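Local coordinates for protein endoglucanase (Uncultured bacterium, PDB 3X17) that probably hydrolyses internal beta-1,4-glucosidic bonds of cellulose, as a family 9 endoglucanase with an N-terminal Ig-like domain, at residues 437-450 / 544-556. Sequence-based numbering, arbitrary orientation.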
loop_
_atom_site.group_PDB
_atom_site.type_symbol
_atom_site.label_atom_id
_atom_site.label_comp_id
_atom_site.label_asym_id
_atom_site.label_seq_id
_atom_site.Cartn_x
_atom_site.Cartn_y
_atom_site.Cartn_z
ATOM N N LYS A 437 -0.413 -3.355 -5.176
ATOM C CA LYS A 437 0.161 -2.181 -4.548
ATOM C C LYS A 437 0.435 -1.097 -5.603
ATOM O O LYS A 437 0.140 0.094 -5.409
ATOM C CB LYS A 437 1.447 -2.573 -3.811
ATOM C CG LYS A 437 2.187 -1.395 -3.150
ATOM C CD LYS A 437 3.132 -0.756 -4.123
ATOM C CE LYS A 437 4.243 -1.746 -4.541
ATOM N NZ LYS A 437 5.546 -0.995 -4.792
ATOM N N GLU A 438 1.008 -1.525 -6.716
ATOM C CA GLU A 438 1.299 -0.659 -7.859
ATOM C C GLU A 438 0.040 0.032 -8.417
ATOM O O GLU A 438 0.069 1.236 -8.712
ATOM C CB GLU A 438 2.022 -1.474 -8.961
ATOM C CG GLU A 438 2.311 -0.691 -10.230
ATOM C CD GLU A 438 3.070 -1.496 -11.291
ATOM O OE1 GLU A 438 3.820 -2.442 -10.939
ATOM O OE2 GLU A 438 2.966 -1.126 -12.479
ATOM N N ALA A 439 -1.073 -0.704 -8.483
ATOM C CA ALA A 439 -2.367 -0.115 -8.863
ATOM C C ALA A 439 -2.716 1.014 -7.909
ATOM O O ALA A 439 -3.112 2.109 -8.335
ATOM C CB ALA A 439 -3.462 -1.155 -8.835
ATOM N N LEU A 440 -2.671 0.716 -6.619
ATOM C CA LEU A 440 -3.132 1.683 -5.643
ATOM C C LEU A 440 -2.172 2.868 -5.570
ATOM O O LEU A 440 -2.602 4.013 -5.386
ATOM C CB LEU A 440 -3.321 1.025 -4.282
ATOM C CG LEU A 440 -4.616 0.222 -4.103
ATOM C CD1 LEU A 440 -4.445 -0.710 -2.892
ATOM C CD2 LEU A 440 -5.834 1.152 -3.880
ATOM N N ALA A 441 -0.876 2.602 -5.720
ATOM C CA ALA A 441 0.138 3.658 -5.731
ATOM C C ALA A 441 -0.068 4.576 -6.943
ATOM O O ALA A 441 0.221 5.765 -6.861
ATOM C CB ALA A 441 1.547 3.053 -5.773
ATOM N N LYS A 442 -0.483 4.007 -8.073
ATOM C CA LYS A 442 -0.872 4.812 -9.233
ATOM C C LYS A 442 -2.165 5.591 -8.997
ATOM O O LYS A 442 -2.318 6.708 -9.490
ATOM C CB LYS A 442 -1.003 3.958 -10.500
ATOM C CG LYS A 442 0.319 3.492 -11.073
ATOM C CD LYS A 442 0.094 2.482 -12.241
ATOM C CE LYS A 442 1.410 2.283 -13.035
ATOM N NZ LYS A 442 1.235 1.373 -14.228
ATOM N N GLY A 443 -3.078 5.002 -8.227
ATOM C CA GLY A 443 -4.212 5.723 -7.686
ATOM C C GLY A 443 -3.772 6.952 -6.916
ATOM O O GLY A 443 -4.337 8.044 -7.066
ATOM N N MET A 444 -2.748 6.764 -6.094
ATOM C CA MET A 444 -2.141 7.858 -5.337
ATOM C C MET A 444 -1.587 8.969 -6.247
ATOM O O MET A 444 -1.789 10.117 -5.955
ATOM C CB MET A 444 -1.046 7.336 -4.388
ATOM C CG MET A 444 -0.495 8.400 -3.422
ATOM S SD MET A 444 1.037 7.846 -2.625
ATOM C CE MET A 444 0.455 6.460 -1.662
ATOM N N LEU A 445 -0.925 8.640 -7.352
ATOM C CA LEU A 445 -0.464 9.705 -8.255
ATOM C C LEU A 445 -1.612 10.480 -8.905
ATOM O O LEU A 445 -1.525 11.709 -9.048
ATOM C CB LEU A 445 0.522 9.214 -9.323
ATOM C CG LEU A 445 1.736 8.399 -8.860
ATOM C CD1 LEU A 445 2.496 7.898 -10.072
ATOM C CD2 LEU A 445 2.635 9.180 -7.905
ATOM N N LEU A 446 -2.696 9.786 -9.252
ATOM C CA LEU A 446 -3.921 10.462 -9.713
ATOM C C LEU A 446 -4.448 11.428 -8.657
ATOM O O LEU A 446 -4.707 12.592 -8.960
ATOM C CB LEU A 446 -5.021 9.457 -10.067
ATOM C CG LEU A 446 -4.687 8.540 -11.244
ATOM C CD1 LEU A 446 -5.585 7.301 -11.227
ATOM C CD2 LEU A 446 -4.838 9.294 -12.565
ATOM N N LEU A 447 -4.483 10.992 -7.401
ATOM C CA LEU A 447 -4.940 11.856 -6.352
ATOM C C LEU A 447 -3.994 13.018 -6.085
ATOM O O LEU A 447 -4.440 14.067 -5.642
ATOM C CB LEU A 447 -5.225 11.080 -5.064
ATOM C CG LEU A 447 -6.409 10.108 -5.120
ATOM C CD1 LEU A 447 -6.504 9.283 -3.835
ATOM C CD2 LEU A 447 -7.726 10.819 -5.429
ATOM N N PHE A 448 -2.691 12.836 -6.278
ATOM C CA PHE A 448 -1.766 13.968 -6.084
ATOM C C PHE A 448 -2.104 15.083 -7.100
ATOM O O PHE A 448 -2.148 16.259 -6.748
ATOM C CB PHE A 448 -0.312 13.556 -6.283
ATOM C CG PHE A 448 0.304 12.816 -5.102
ATOM C CD1 PHE A 448 -0.308 12.809 -3.852
ATOM C CD2 PHE A 448 1.512 12.154 -5.247
ATOM C CE1 PHE A 448 0.273 12.134 -2.771
ATOM C CE2 PHE A 448 2.125 11.505 -4.156
ATOM C CZ PHE A 448 1.496 11.496 -2.924
ATOM N N ALA A 449 -2.277 14.690 -8.355
ATOM C CA ALA A 449 -2.585 15.605 -9.446
ATOM C C ALA A 449 -3.952 16.256 -9.229
ATOM O O ALA A 449 -4.078 17.478 -9.251
ATOM C CB ALA A 449 -2.538 14.851 -10.815
ATOM N N HIS A 450 -4.929 15.445 -8.863
ATOM C CA HIS A 450 -6.231 15.934 -8.438
ATOM C C HIS A 450 -6.128 17.007 -7.355
ATOM O O HIS A 450 -6.940 17.933 -7.305
ATOM C CB HIS A 450 -7.101 14.780 -7.942
ATOM C CG HIS A 450 -8.461 15.209 -7.473
ATOM N ND1 HIS A 450 -9.411 15.735 -8.327
ATOM C CD2 HIS A 450 -9.018 15.220 -6.237
ATOM C CE1 HIS A 450 -10.521 15.977 -7.649
ATOM N NE2 HIS A 450 -10.294 15.721 -6.372
ATOM N N ASP A 544 4.104 -2.490 2.812
ATOM C CA ASP A 544 4.133 -1.463 1.765
ATOM C C ASP A 544 2.967 -1.599 0.764
ATOM O O ASP A 544 2.702 -0.685 -0.008
ATOM C CB ASP A 544 5.500 -1.386 1.067
ATOM C CG ASP A 544 5.825 -2.636 0.273
ATOM O OD1 ASP A 544 5.622 -3.738 0.813
ATOM O OD2 ASP A 544 6.284 -2.522 -0.893
ATOM N N TYR A 545 2.222 -2.699 0.832
ATOM C CA TYR A 545 1.037 -2.853 -0.001
ATOM C C TYR A 545 -0.128 -2.117 0.660
ATOM O O TYR A 545 -0.898 -1.441 -0.004
ATOM C CB TYR A 545 0.651 -4.319 -0.160
ATOM C CG TYR A 545 1.695 -5.216 -0.804
ATOM C CD1 TYR A 545 2.828 -4.687 -1.456
ATOM C CD2 TYR A 545 1.458 -6.580 -0.906
ATOM C CE1 TYR A 545 3.731 -5.540 -2.116
ATOM C CE2 TYR A 545 2.350 -7.425 -1.514
ATOM C CZ TYR A 545 3.488 -6.919 -2.099
ATOM O OH TYR A 545 4.300 -7.801 -2.763
ATOM N N ASN A 546 -0.225 -2.257 1.976
ATOM C CA ASN A 546 -1.275 -1.648 2.760
ATOM C C ASN A 546 -1.192 -0.131 2.834
ATOM O O ASN A 546 -2.183 0.546 3.112
ATOM C CB ASN A 546 -1.317 -2.274 4.158
ATOM C CG ASN A 546 -2.387 -3.350 4.265
ATOM O OD1 ASN A 546 -2.364 -4.299 3.495
ATOM N ND2 ASN A 546 -3.433 -3.093 5.065
ATOM N N ALA A 547 0.002 0.398 2.621
ATOM C CA ALA A 547 0.235 1.830 2.795
ATOM C C ALA A 547 -0.548 2.654 1.765
ATOM O O ALA A 547 -1.231 3.587 2.128
ATOM C CB ALA A 547 1.719 2.134 2.716
ATOM N N PRO A 548 -0.443 2.311 0.465
ATOM C CA PRO A 548 -1.247 3.093 -0.479
ATOM C C PRO A 548 -2.730 2.732 -0.393
ATOM O O PRO A 548 -3.581 3.539 -0.781
ATOM C CB PRO A 548 -0.662 2.708 -1.860
ATOM C CG PRO A 548 -0.022 1.352 -1.633
ATOM C CD PRO A 548 0.508 1.408 -0.217
ATOM N N LEU A 549 -3.043 1.526 0.086
ATOM C CA LEU A 549 -4.434 1.180 0.363
ATOM C C LEU A 549 -5.050 2.103 1.424
ATOM O O LEU A 549 -6.158 2.600 1.254
ATOM C CB LEU A 549 -4.598 -0.308 0.749
ATOM C CG LEU A 549 -6.001 -0.749 1.186
ATOM C CD1 LEU A 549 -7.082 -0.459 0.117
ATOM C CD2 LEU A 549 -6.040 -2.235 1.635
ATOM N N VAL A 550 -4.371 2.269 2.539
ATOM C CA VAL A 550 -4.825 3.203 3.562
ATOM C C VAL A 550 -4.927 4.625 2.978
ATOM O O VAL A 550 -5.895 5.320 3.246
ATOM C CB VAL A 550 -3.870 3.229 4.795
ATOM C CG1 VAL A 550 -4.126 4.480 5.678
ATOM C CG2 VAL A 550 -4.033 1.954 5.621
ATOM N N PHE A 551 -3.967 5.025 2.128
ATOM C CA PHE A 551 -4.039 6.350 1.485
ATOM C C PHE A 551 -5.279 6.551 0.612
ATOM O O PHE A 551 -6.061 7.498 0.819
ATOM C CB PHE A 551 -2.764 6.673 0.699
ATOM C CG PHE A 551 -2.740 8.084 0.134
ATOM C CD1 PHE A 551 -3.307 8.365 -1.101
ATOM C CD2 PHE A 551 -2.181 9.127 0.859
ATOM C CE1 PHE A 551 -3.286 9.652 -1.620
ATOM C CE2 PHE A 551 -2.171 10.413 0.354
ATOM C CZ PHE A 551 -2.710 10.674 -0.897
ATOM N N VAL A 552 -5.509 5.625 -0.310
ATOM C CA VAL A 552 -6.597 5.801 -1.256
ATOM C C VAL A 552 -7.950 5.652 -0.560
ATOM O O VAL A 552 -8.860 6.458 -0.778
ATOM C CB VAL A 552 -6.464 4.883 -2.504
ATOM C CG1 VAL A 552 -7.590 5.158 -3.485
ATOM C CG2 VAL A 552 -5.139 5.148 -3.196
ATOM N N ALA A 553 -8.005 4.747 0.416
ATOM C CA ALA A 553 -9.220 4.516 1.162
ATOM C C ALA A 553 -9.559 5.767 1.979
ATOM O O ALA A 553 -10.747 6.151 2.091
ATOM C CB ALA A 553 -9.064 3.311 2.073
ATOM N N ALA A 554 -8.530 6.394 2.547
ATOM C CA ALA A 554 -8.755 7.589 3.367
ATOM C C ALA A 554 -9.330 8.753 2.531
ATOM O O ALA A 554 -10.205 9.482 2.997
ATOM C CB ALA A 554 -7.478 8.011 4.076
ATOM N N HIS A 555 -8.877 8.891 1.286
ATOM C CA HIS A 555 -9.478 9.852 0.373
ATOM C C HIS A 555 -11.002 9.666 0.256
ATOM O O HIS A 555 -11.768 10.624 0.347
ATOM C CB HIS A 555 -8.833 9.792 -1.010
ATOM C CG HIS A 555 -9.408 10.793 -1.975
ATOM N ND1 HIS A 555 -8.857 12.045 -2.171
ATOM C CD2 HIS A 555 -10.526 10.748 -2.742
ATOM C CE1 HIS A 555 -9.604 12.719 -3.028
ATOM N NE2 HIS A 555 -10.622 11.958 -3.389
ATOM N N PHE A 556 -11.450 8.431 0.082
ATOM C CA PHE A 556 -12.860 8.212 -0.129
ATOM C C PHE A 556 -13.673 8.055 1.157
ATOM O O PHE A 556 -14.898 8.113 1.120
ATOM C CB PHE A 556 -13.065 7.060 -1.101
ATOM C CG PHE A 556 -12.652 7.394 -2.510
ATOM C CD1 PHE A 556 -13.439 8.223 -3.288
ATOM C CD2 PHE A 556 -11.404 7.025 -2.991
ATOM C CE1 PHE A 556 -13.059 8.552 -4.581
ATOM C CE2 PHE A 556 -11.021 7.342 -4.275
ATOM C CZ PHE A 556 -11.874 8.095 -5.088
HETATM O O HOH W 1 6.517 -0.239 -2.320
#
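P548 and V552 enter the surface of helix 437-450 as successive knobs into holes, a worked example of how two helices of an (alpha/alpha)6 barrel lock together. P548 sits among K437, L440, A441 and M444; one turn on, V552 sits among L440, G443, M444 and L447, its CG2 3.5 Å from L440 O. The segment axes approach to 8.4 Å and cross at 39°, running broadly in the same direction. L440 divides its branches between two neighbours, CD1 lying against CB of L549 and CD2 against CB of V552. At one end of the interface K437 lays CB against Y545 CD1 and CG against the carbonyl of D544.

Toward the other end, aromatic faces take over. M444 swings CG anti to its own N (chi1 -172°), which places that methylene 3.6 Å from F551 CE1, over one face of the ring. SD stands above the same ring in a longer Met-aromatic contact, while a bend at chi3 returns CE to P548 CB. L447 makes the more nearly perpendicular of the two CH-pi contacts: CD2 lies 3.6 Å from the centroid of the H555 ring, 8° off its normal, while CD1 packs 3.7 Å from H555 CB.

Neighbours outside the pair help to position these rings. Y201 hydrogen-bonds H555 ND1 and meets F551 edge-to-face, and E459 adds a weak bond to H555 NE2; F385 stacks on F448, whose CE1 touches CZ of F551. With a leucine in place of H555, L447 is likely to lose its flat platform, and the Y201 hydroxyl its imidazole partner. Back at K437, its ammonium and the D544 carboxylate do not meet directly: one water accepts from K437 NZ at 2.8 Å and donates to D544 OD2 at 2.7 Å.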